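Local coordinates for protein putative TIM-barrel metal-dependent hydrolase (Mycobacterium avium subsp. paratuberculosis S397, PDB 4DZI) that is probably a metal-dependent hydrolase of the amidohydrolase superfamily, with a TIM-barrel fold and a site that holds two cadmium ions in the crystal, at residues C[33-45]-C[48-61]. Residues are numbered along the deposited sequence; the frame is centred on the assembly and turned at random.
Sequences RRGVQMLSDGKRT and VIGDRVNHFIPNPT
Gln37 and Val48 form an antiparallel hydrogen-bonded pair in the beta hairpin of strands 36-40 and 45-49, which strand 52-53 extends to a three-stranded sheet. Gln37 N donates to Val48 O at 2.7 Å, and Val48 N donates to Gln37 O at 2.6 Å. Gly50 N adds a bond to Gly35 O at 3.0 Å. Gly50 belongs to the type I' turn from Ile49 to Arg52. The positive phi of Gly50 (51°) favours glycine.

Water 1 sits at this end of the strands. It accepts from Asp51 N and from Gln37 NE2. Arg33 NH1 donates to Gln37 OE1, which lies near the guanidinium plane, but NH1 comes in above the amide plane. Both ends of the amide are thus engaged.

Apolar contacts lie on two faces. Val36 and Ile49 run side by side, CG2 to CG1 at 4.2 Å, and continue onto helix 128-131. On their side Met38 bends at chi2 (-64°), and its CE reaches Pro60 CB at 4.0 Å. On the other face Leu39 crosses Val48 at about a right angle, with Leu39 CD1 3.7 Å from Val48 CG2.

Arg44 NH2 makes a long, bent hydrogen bond to Pro58 O at 3.2 Å, in the carbonyl plane. The Pro58 side chain is about 12 Å from a bound cadmium ion. Water 2 links Thr45 N to Asn59 OD1, which also accepts from Thr61 N in an Asx turn.

Backbone bonds thus fix the hairpin register, while a long arginine bond, water and proline packing join residues 58-61 to it.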
ATOM      1  N   ARG C  33      28.464  19.891   8.642  1.00 20.04           N
ATOM      2  CA  ARG C  33      28.458  19.210   7.349  1.00 22.30           C
ATOM      3  C   ARG C  33      27.529  18.010   7.397  1.00 20.52           C
ATOM      4  O   ARG C  33      26.890  17.661   6.394  1.00 22.30           O
ATOM      5  CB  ARG C  33      29.872  18.748   6.964  1.00 23.32           C
ATOM      6  CG  ARG C  33      30.920  19.862   7.040  1.00 21.80           C
ATOM      7  CD  ARG C  33      30.517  21.125   6.285  1.00 20.46           C
ATOM      8  NE  ARG C  33      31.622  22.091   6.462  1.00 26.81           N
ATOM      9  CZ  ARG C  33      31.693  23.306   5.923  1.00 38.40           C
ATOM     10  NH1 ARG C  33      30.739  23.781   5.119  1.00 28.74           N
ATOM     11  NH2 ARG C  33      32.758  24.053   6.188  1.00 32.58           N
ATOM     12  N   ARG C  34      27.454  17.364   8.553  1.00 16.58           N
ATOM     13  CA  ARG C  34      26.592  16.207   8.693  1.00 13.87           C
ATOM     14  C   ARG C  34      25.100  16.514   8.539  1.00 19.57           C
ATOM     15  O   ARG C  34      24.320  15.646   8.125  1.00 18.34           O
ATOM     16  CB  ARG C  34      26.846  15.458   9.988  1.00 15.87           C
ATOM     17  CG  ARG C  34      28.134  14.641   9.926  1.00 22.63           C
ATOM     18  CD  ARG C  34      28.613  14.261  11.319  1.00 20.89           C
ATOM     19  NE  ARG C  34      27.749  13.276  11.937  1.00 19.88           N
ATOM     20  CZ  ARG C  34      28.013  12.688  13.103  1.00 25.14           C
ATOM     21  NH1 ARG C  34      29.130  12.985  13.766  1.00 30.07           N
ATOM     22  NH2 ARG C  34      27.172  11.811  13.612  1.00 20.58           N
ATOM     23  N   GLY C  35      24.721  17.739   8.906  1.00 16.83           N
ATOM     24  CA  GLY C  35      23.326  18.190   8.844  1.00 19.90           C
ATOM     25  C   GLY C  35      23.003  18.852   7.521  1.00 18.47           C
ATOM     26  O   GLY C  35      23.527  18.482   6.479  1.00 15.82           O
ATOM     27  N   VAL C  36      22.184  19.889   7.581  1.00 15.95           N
ATOM     28  CA  VAL C  36      21.798  20.648   6.441  1.00 15.32           C
ATOM     29  C   VAL C  36      22.790  21.771   6.130  1.00 17.90           C
ATOM     30  O   VAL C  36      23.171  22.533   7.034  1.00 20.15           O
ATOM     31  CB  VAL C  36      20.418  21.304   6.692  1.00 14.90           C
ATOM     32  CG1 VAL C  36      20.027  22.166   5.502  1.00 16.26           C
ATOM     33  CG2 VAL C  36      19.375  20.242   7.005  1.00 15.20           C
ATOM     34  N   GLN C  37      23.199  21.865   4.860  1.00 18.87           N
ATOM     35  CA  GLN C  37      23.930  23.034   4.331  1.00 17.98           C
ATOM     36  C   GLN C  37      23.215  23.545   3.118  1.00 17.78           C
ATOM     37  O   GLN C  37      22.657  22.764   2.336  1.00 20.20           O
ATOM     38  CB  GLN C  37      25.337  22.675   3.842  1.00 20.38           C
ATOM     39  CG  GLN C  37      26.241  21.977   4.812  1.00 21.61           C
ATOM     40  CD  GLN C  37      27.593  21.713   4.140  1.00 24.09           C
ATOM     41  OE1 GLN C  37      28.395  22.639   3.958  1.00 28.30           O
ATOM     42  NE2 GLN C  37      27.827  20.474   3.741  1.00 27.19           N
ATOM     43  N   MET C  38      23.285  24.854   2.920  1.00 16.68           N
ATOM     44  CA  MET C  38      22.768  25.470   1.715  1.00 19.42           C
ATOM     45  C   MET C  38      23.957  25.895   0.855  1.00 21.82           C
ATOM     46  O   MET C  38      24.735  26.758   1.244  1.00 25.26           O
ATOM     47  CB  MET C  38      21.876  26.659   2.114  1.00 19.80           C
ATOM     48  CG  MET C  38      20.638  26.207   2.888  1.00 18.77           C
ATOM     49  SD  MET C  38      19.524  25.167   1.899  1.00 20.51           S
ATOM     50  CE  MET C  38      18.187  24.910   3.074  1.00 18.32           C
ATOM     51  N   LEU C  39      24.139  25.234  -0.284  1.00 17.95           N
ATOM     52  CA  LEU C  39      25.268  25.575  -1.135  1.00 22.56           C
ATOM     53  C   LEU C  39      24.777  26.192  -2.441  1.00 23.29           C
ATOM     54  O   LEU C  39      23.711  25.851  -2.929  1.00 23.33           O
ATOM     55  CB  LEU C  39      26.117  24.312  -1.399  1.00 23.16           C
ATOM     56  CG  LEU C  39      26.638  23.571  -0.168  1.00 24.08           C
ATOM     57  CD1 LEU C  39      27.479  22.361  -0.589  1.00 21.83           C
ATOM     58  CD2 LEU C  39      27.451  24.530   0.679  1.00 23.49           C
ATOM     59  N   SER C  40      25.564  27.091  -3.020  1.00 22.04           N
ATOM     60  CA  SER C  40      25.127  27.802  -4.198  1.00 22.25           C
ATOM     61  C   SER C  40      25.958  27.430  -5.422  1.00 23.15           C
ATOM     62  O   SER C  40      27.181  27.341  -5.315  1.00 25.11           O
ATOM     63  CB  SER C  40      25.244  29.302  -3.933  1.00 25.48           C
ATOM     64  OG  SER C  40      24.833  30.028  -5.079  1.00 32.76           O
ATOM     65  N   ASP C  41      25.308  27.221  -6.565  1.00 22.27           N
ATOM     66  CA  ASP C  41      26.026  27.107  -7.837  1.00 35.05           C
ATOM     67  C   ASP C  41      26.145  28.479  -8.515  1.00 42.25           C
ATOM     68  O   ASP C  41      26.491  28.560  -9.688  1.00 42.04           O
ATOM     69  CB  ASP C  41      25.358  26.088  -8.785  1.00 30.16           C
ATOM     70  CG  ASP C  41      23.961  26.517  -9.243  1.00 32.77           C
ATOM     71  OD1 ASP C  41      23.705  27.737  -9.286  1.00 30.13           O
ATOM     72  OD2 ASP C  41      23.125  25.630  -9.575  1.00 33.86           O
ATOM     73  N   GLY C  42      25.873  29.551  -7.775  1.00 38.93           N
ATOM     74  CA  GLY C  42      25.905  30.910  -8.341  1.00 38.61           C
ATOM     75  C   GLY C  42      24.547  31.446  -8.794  1.00 56.19           C
ATOM     76  O   GLY C  42      24.270  32.634  -8.664  1.00 54.90           O
ATOM     77  N   LYS C  43      23.708  30.573  -9.347  1.00 32.06           N
ATOM     78  CA  LYS C  43      22.336  30.928  -9.723  1.00 46.53           C
ATOM     79  C   LYS C  43      21.315  30.359  -8.740  1.00 53.70           C
ATOM     80  O   LYS C  43      20.350  31.027  -8.385  1.00 41.74           O
ATOM     81  CB  LYS C  43      22.005  30.413 -11.130  1.00 43.72           C
ATOM     82  CG  LYS C  43      22.653  31.214 -12.254  1.00 77.09           C
ATOM     83  CD  LYS C  43      24.042  31.692 -11.853  1.00 95.29           C
ATOM     84  CE  LYS C  43      24.803  32.293 -13.024  1.00 87.71           C
ATOM     85  NZ  LYS C  43      25.293  31.249 -13.966  1.00 84.73           N
ATOM     86  N   ARG C  44      21.525  29.115  -8.318  1.00 30.90           N
ATOM     87  CA  ARG C  44      20.517  28.395  -7.548  1.00 33.02           C
ATOM     88  C   ARG C  44      21.142  27.965  -6.250  1.00 27.61           C
ATOM     89  O   ARG C  44      22.356  27.748  -6.174  1.00 25.87           O
ATOM     90  CB  ARG C  44      20.020  27.154  -8.292  1.00 29.54           C
ATOM     91  CG  ARG C  44      19.068  27.402  -9.448  1.00 37.02           C
ATOM     92  CD  ARG C  44      18.637  26.085 -10.086  1.00 32.52           C
ATOM     93  NE  ARG C  44      17.718  25.326  -9.239  1.00 39.48           N
ATOM     94  CZ  ARG C  44      17.158  24.167  -9.589  1.00 54.05           C
ATOM     95  NH1 ARG C  44      17.425  23.610 -10.770  1.00 39.03           N
ATOM     96  NH2 ARG C  44      16.327  23.553  -8.755  1.00 36.13           N
ATOM     97  N   THR C  45      20.307  27.864  -5.215  1.00 22.96           N
ATOM     98  CA  THR C  45      20.723  27.321  -3.943  1.00 25.57           C
ATOM     99  C   THR C  45      20.210  25.897  -3.786  1.00 18.65           C
ATOM    100  O   THR C  45      19.068  25.578  -4.166  1.00 22.14           O
ATOM    101  CB  THR C  45      20.160  28.172  -2.794  1.00 25.33           C
ATOM    102  OG1 THR C  45      20.657  29.488  -2.930  1.00 28.56           O
ATOM    103  CG2 THR C  45      20.563  27.627  -1.441  1.00 19.36           C
ATOM    104  N   VAL C  48      21.982  20.659   0.891  1.00 13.89           N
ATOM    105  CA  VAL C  48      22.911  19.543   0.854  1.00 15.33           C
ATOM    106  C   VAL C  48      22.917  19.006   2.270  1.00 12.81           C
ATOM    107  O   VAL C  48      23.360  19.682   3.224  1.00 17.10           O
ATOM    108  CB  VAL C  48      24.304  20.010   0.382  1.00 17.08           C
ATOM    109  CG1 VAL C  48      25.289  18.840   0.387  1.00 17.56           C
ATOM    110  CG2 VAL C  48      24.210  20.617  -1.011  1.00 20.91           C
ATOM    111  N   ILE C  49      22.402  17.791   2.407  1.00 14.01           N
ATOM    112  CA  ILE C  49      22.101  17.189   3.718  1.00 12.99           C
ATOM    113  C   ILE C  49      22.938  15.939   3.891  1.00 18.58           C
ATOM    114  O   ILE C  49      22.846  15.015   3.074  1.00 16.63           O
ATOM    115  CB  ILE C  49      20.597  16.854   3.837  1.00 14.22           C
ATOM    116  CG1 ILE C  49      19.766  18.087   3.435  1.00 14.44           C
ATOM    117  CG2 ILE C  49      20.289  16.374   5.276  1.00 13.15           C
ATOM    118  CD1 ILE C  49      18.244  17.886   3.490  1.00 18.67           C
ATOM    119  N   GLY C  50      23.776  15.933   4.929  1.00 17.34           N
ATOM    120  CA  GLY C  50      24.783  14.874   5.107  1.00 16.98           C
ATOM    121  C   GLY C  50      25.616  14.655   3.834  1.00 17.74           C
ATOM    122  O   GLY C  50      25.843  13.513   3.425  1.00 17.92           O
ATOM    123  N   ASP C  51      26.021  15.749   3.202  1.00 18.76           N
ATOM    124  CA  ASP C  51      26.888  15.722   2.015  1.00 23.13           C
ATOM    125  C   ASP C  51      26.199  15.244   0.745  1.00 24.49           C
ATOM    126  O   ASP C  51      26.860  14.994  -0.258  1.00 18.52           O
ATOM    127  CB  ASP C  51      28.158  14.883   2.264  1.00 19.83           C
ATOM    128  CG  ASP C  51      29.298  15.694   2.874  1.00 32.02           C
ATOM    129  OD1 ASP C  51      29.150  16.918   3.088  1.00 26.75           O
ATOM    130  OD2 ASP C  51      30.369  15.097   3.116  1.00 33.95           O
ATOM    131  N   ARG C  52      24.875  15.161   0.756  1.00 16.97           N
ATOM    132  CA  ARG C  52      24.136  14.727  -0.429  1.00 15.41           C
ATOM    133  C   ARG C  52      23.081  15.746  -0.814  1.00 17.29           C
ATOM    134  O   ARG C  52      22.287  16.164   0.013  1.00 16.95           O
ATOM    135  CB  ARG C  52      23.502  13.364  -0.160  1.00 19.67           C
ATOM    136  CG  ARG C  52      22.638  12.860  -1.283  1.00 24.00           C
ATOM    137  CD  ARG C  52      22.040  11.513  -0.885  1.00 37.86           C
ATOM    138  NE  ARG C  52      21.413  10.814  -2.004  1.00 64.19           N
ATOM    139  CZ  ARG C  52      20.607   9.764  -1.872  1.00 77.94           C
ATOM    140  NH1 ARG C  52      20.311   9.292  -0.667  1.00 53.86           N
ATOM    141  NH2 ARG C  52      20.090   9.186  -2.945  1.00 59.56           N
ATOM    142  N   VAL C  53      23.064  16.151  -2.083  1.00 15.98           N
ATOM    143  CA  VAL C  53      22.073  17.117  -2.524  1.00 15.90           C
ATOM    144  C   VAL C  53      20.704  16.515  -2.352  1.00 17.83           C
ATOM    145  O   VAL C  53      20.471  15.376  -2.739  1.00 17.73           O
ATOM    146  CB  VAL C  53      22.298  17.505  -3.986  1.00 15.11           C
ATOM    147  CG1 VAL C  53      21.237  18.510  -4.422  1.00 17.36           C
ATOM    148  CG2 VAL C  53      23.713  18.109  -4.137  1.00 18.30           C
ATOM    149  N   ASN C  54      19.785  17.286  -1.769  1.00 16.08           N
ATOM    150  CA  ASN C  54      18.434  16.780  -1.508  1.00 13.88           C
ATOM    151  C   ASN C  54      17.456  17.479  -2.436  1.00 15.28           C
ATOM    152  O   ASN C  54      17.665  18.621  -2.771  1.00 19.28           O
ATOM    153  CB  ASN C  54      18.071  17.093  -0.049  1.00 15.03           C
ATOM    154  CG  ASN C  54      16.704  16.591   0.331  1.00 17.28           C
ATOM    155  OD1 ASN C  54      15.754  17.353   0.347  1.00 18.68           O
ATOM    156  ND2 ASN C  54      16.603  15.307   0.659  1.00 17.48           N
ATOM    157  N   HIS C  55      16.379  16.801  -2.828  1.00 15.77           N
ATOM    158  CA  HIS C  55      15.490  17.351  -3.826  1.00 16.97           C
ATOM    159  C   HIS C  55      14.070  17.413  -3.354  1.00 16.22           C
ATOM    160  O   HIS C  55      13.157  17.526  -4.160  1.00 19.67           O
ATOM    161  CB  HIS C  55      15.590  16.538  -5.129  1.00 21.16           C
ATOM    162  CG  HIS C  55      16.963  16.584  -5.754  1.00 23.16           C
ATOM    163  ND1 HIS C  55      17.441  17.686  -6.391  1.00 27.23           N
ATOM    164  CD2 HIS C  55      17.977  15.614  -5.819  1.00 29.62           C
ATOM    165  CE1 HIS C  55      18.695  17.434  -6.832  1.00 27.38           C
ATOM    166  NE2 HIS C  55      19.021  16.164  -6.477  1.00 31.02           N
ATOM    167  N   PHE C  56      13.850  17.374  -2.046  1.00 16.66           N
ATOM    168  CA  PHE C  56      12.487  17.314  -1.527  1.00 14.65           C
ATOM    169  C   PHE C  56      11.768  18.628  -1.814  1.00 13.74           C
ATOM    170  O   PHE C  56      10.599  18.615  -2.270  1.00 17.39           O
ATOM    171  CB  PHE C  56      12.489  17.032  -0.020  1.00 16.12           C
ATOM    172  CG  PHE C  56      11.102  17.052   0.606  1.00 17.70           C
ATOM    173  CD1 PHE C  56      10.169  16.061   0.316  1.00 17.84           C
ATOM    174  CD2 PHE C  56      10.758  18.055   1.494  1.00 17.67           C
ATOM    175  CE1 PHE C  56       8.905  16.077   0.901  1.00 18.69           C
ATOM    176  CE2 PHE C  56       9.504  18.079   2.101  1.00 20.29           C
ATOM    177  CZ  PHE C  56       8.573  17.088   1.811  1.00 17.13           C
ATOM    178  N   ILE C  57      12.485  19.734  -1.624  1.00 15.83           N
ATOM    179  CA  ILE C  57      11.946  21.054  -2.011  1.00 16.20           C
ATOM    180  C   ILE C  57      12.701  21.523  -3.268  1.00 17.91           C
ATOM    181  O   ILE C  57      13.936  21.669  -3.234  1.00 19.77           O
ATOM    182  CB  ILE C  57      12.132  22.086  -0.876  1.00 19.60           C
ATOM    183  CG1 ILE C  57      11.413  21.637   0.435  1.00 17.43           C
ATOM    184  CG2 ILE C  57      11.694  23.475  -1.336  1.00 20.40           C
ATOM    185  CD1 ILE C  57       9.910  21.377   0.295  1.00 18.09           C
ATOM    186  N   PRO C  58      11.980  21.789  -4.369  1.00 20.02           N
ATOM    187  CA  PRO C  58      12.637  22.231  -5.615  1.00 20.14           C
ATOM    188  C   PRO C  58      13.431  23.536  -5.498  1.00 25.09           C
ATOM    189  O   PRO C  58      14.434  23.702  -6.199  1.00 22.89           O
ATOM    190  CB  PRO C  58      11.467  22.387  -6.601  1.00 22.88           C
ATOM    191  CG  PRO C  58      10.406  21.477  -6.076  1.00 29.96           C
ATOM    192  CD  PRO C  58      10.547  21.511  -4.573  1.00 23.58           C
ATOM    193  N   ASN C  59      13.002  24.457  -4.629  1.00 19.45           N
ATOM    194  CA  ASN C  59      13.766  25.686  -4.390  1.00 19.81           C
ATOM    195  C   ASN C  59      13.736  26.076  -2.930  1.00 18.75           C
ATOM    196  O   ASN C  59      12.736  26.612  -2.467  1.00 20.72           O
ATOM    197  CB  ASN C  59      13.219  26.839  -5.254  1.00 16.66           C
ATOM    198  CG  ASN C  59      13.932  28.133  -5.007  1.00 21.36           C
ATOM    199  OD1 ASN C  59      14.982  28.158  -4.393  1.00 24.59           O
ATOM    200  ND2 ASN C  59      13.365  29.222  -5.510  1.00 23.78           N
ATOM    201  N   PRO C  60      14.830  25.813  -2.184  1.00 13.77           N
ATOM    202  CA  PRO C  60      14.814  26.065  -0.740  1.00 19.62           C
ATOM    203  C   PRO C  60      14.776  27.537  -0.386  1.00 21.04           C
ATOM    204  O   PRO C  60      14.539  27.874   0.791  1.00 16.94           O
ATOM    205  CB  PRO C  60      16.095  25.402  -0.246  1.00 20.52           C
ATOM    206  CG  PRO C  60      16.990  25.414  -1.450  1.00 21.94           C
ATOM    207  CD  PRO C  60      16.092  25.177  -2.620  1.00 21.21           C
ATOM    208  N   THR C  61      14.996  28.436  -1.357  1.00 19.59           N
ATOM    209  CA  THR C  61      14.829  29.878  -1.011  1.00 20.51           C
ATOM    210  C   THR C  61      13.349  30.271  -1.007  1.00 19.71           C
ATOM    211  O   THR C  61      13.010  31.361  -0.559  1.00 19.44           O
ATOM    212  CB  THR C  61      15.532  30.860  -1.979  1.00 22.82           C
ATOM    213  OG1 THR C  61      14.793  30.925  -3.198  1.00 18.04           O
ATOM    214  CG2 THR C  61      16.996  30.447  -2.254  1.00 24.90           C
TER
HETATM  215  O   HOH W   1      25.738  18.512   4.178  1.00 19.53           O
HETATM  216  O   HOH W   2      17.507  28.524  -5.533  1.00 24.48           O
HETATM  217  O   HOH W   3      17.494  24.125  -6.027  1.00 26.82           O